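Local atomic coordinates of FACT complex subunit (Chaetomium thermophilum var. thermophilum, PDB entry 4KHB), a protein that is probably a histone chaperone component of the FACT complex, reorganizing nucleosomes during transcription, replication and repair, here represented by its PH-like Spt16D domain. Residues V45-H48 with I49-K53. Residues are numbered along the deposited sequence; the frame is centred on the assembly and turned at random.
Sequences VPFH and INTIK
The imidazole of His48, at the end of an extended strand, lies against the start of the short 3-10 segment 49-51 and is bonded to Asn50. CG2 of Ile49 lies beside the ring, 3.8 Å from ND1 of His48. At Asn50 the backbone N donates to ND1 of His48 over 3.1 Å; the N-H...acceptor angle of 172° and the donor's place in the ring plane mark a nearly straight bond to the ring edge. With CG of His48 anti to the backbone N (chi1 -164°), the ring sits beside the carbonyl carbon, on the side of the following residues, and chi2 turns ND1 toward Asn50 N. Ring and Asn50 amide run side by side with planes 58° apart, too steep for a parallel stack; ND2 of Asn50 comes to 3.4 Å from CE1 of His48. With an alanine here in place of the imidazole, the Asn50 N-H is likely to lose its acceptor and the Asn50 amide the ring beside it. Thr51 N closes the turn on His48 O at 3.1 Å, while CG2 of Thr51 makes a loose contact with CB of Phe47 at 4.3 Å. A second turn bond follows, from Ile52 N to Ile49 O (3.1 Å). In this PH-like domain the corner links strand 43-48 of one antiparallel sheet to strand 52-60 of the other; Phe9 meets the His48 ring, Trp110 of the Pob3N chain packs on Thr51, and Lys117 of helix 103-121 hydrogen-bonds Ile49 O and Ile52 O.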
# COMPACT_ATOMS: atom_id res chain seq x y z
N VAL A 45 1.48 -5.58 1.82
CA VAL A 45 0.94 -6.22 0.63
C VAL A 45 1.65 -7.52 0.31
O VAL A 45 2.86 -7.54 0.06
CB VAL A 45 1.00 -5.28 -0.59
CG1 VAL A 45 0.35 -5.94 -1.79
CG2 VAL A 45 0.33 -3.96 -0.27
N PRO A 46 0.89 -8.63 0.31
CA PRO A 46 1.43 -9.96 0.02
C PRO A 46 1.68 -10.17 -1.47
O PRO A 46 0.86 -9.74 -2.29
CB PRO A 46 0.32 -10.91 0.49
CG PRO A 46 -0.63 -10.07 1.29
CD PRO A 46 -0.52 -8.69 0.73
N PHE A 47 2.79 -10.82 -1.81
CA PHE A 47 3.02 -11.29 -3.17
C PHE A 47 3.53 -12.72 -3.11
O PHE A 47 4.54 -13.00 -2.47
CB PHE A 47 4.01 -10.38 -3.90
CG PHE A 47 3.45 -9.03 -4.27
CD1 PHE A 47 2.70 -8.87 -5.42
CD2 PHE A 47 3.69 -7.93 -3.46
CE1 PHE A 47 2.18 -7.63 -5.77
CE2 PHE A 47 3.17 -6.68 -3.80
CZ PHE A 47 2.42 -6.54 -4.96
N HIS A 48 2.81 -13.62 -3.77
CA HIS A 48 3.16 -15.04 -3.74
C HIS A 48 4.42 -15.29 -4.56
O HIS A 48 4.69 -14.56 -5.52
CB HIS A 48 2.00 -15.88 -4.27
CG HIS A 48 2.09 -17.33 -3.92
ND1 HIS A 48 2.88 -18.21 -4.63
CD2 HIS A 48 1.49 -18.05 -2.95
CE1 HIS A 48 2.76 -19.42 -4.10
NE2 HIS A 48 1.92 -19.35 -3.08
N ILE A 49 5.19 -16.30 -4.19
CA ILE A 49 6.45 -16.59 -4.86
C ILE A 49 6.27 -17.01 -6.32
O ILE A 49 7.16 -16.79 -7.15
CB ILE A 49 7.26 -17.67 -4.09
CG1 ILE A 49 8.71 -17.72 -4.58
CG2 ILE A 49 6.61 -19.03 -4.24
CD1 ILE A 49 9.51 -16.48 -4.24
N ASN A 50 5.12 -17.61 -6.63
CA ASN A 50 4.82 -18.05 -7.99
C ASN A 50 4.58 -16.89 -8.95
O ASN A 50 4.37 -17.08 -10.15
CB ASN A 50 3.61 -18.99 -7.98
CG ASN A 50 3.90 -20.31 -7.29
OD1 ASN A 50 5.04 -20.62 -6.97
ND2 ASN A 50 2.85 -21.09 -7.05
N THR A 51 4.59 -15.68 -8.38
CA THR A 51 4.31 -14.46 -9.12
C THR A 51 5.63 -13.75 -9.43
O THR A 51 5.70 -12.86 -10.29
CB THR A 51 3.35 -13.56 -8.30
OG1 THR A 51 2.24 -13.15 -9.12
CG2 THR A 51 4.04 -12.34 -7.75
N ILE A 52 6.70 -14.18 -8.76
CA ILE A 52 7.99 -13.50 -8.81
C ILE A 52 8.99 -14.14 -9.79
O ILE A 52 9.16 -15.36 -9.81
CB ILE A 52 8.62 -13.44 -7.40
CG1 ILE A 52 7.84 -12.45 -6.53
CG2 ILE A 52 10.08 -13.01 -7.46
CD1 ILE A 52 8.09 -12.60 -5.04
N LYS A 53 9.64 -13.30 -10.59
CA LYS A 53 10.67 -13.73 -11.53
C LYS A 53 12.03 -13.83 -10.84
O LYS A 53 12.61 -14.92 -10.74
CB LYS A 53 10.75 -12.75 -12.70
CG LYS A 53 11.64 -13.20 -13.85
CD LYS A 53 11.52 -12.25 -15.03
CE LYS A 53 11.96 -12.92 -16.32
NZ LYS A 53 13.39 -12.62 -16.62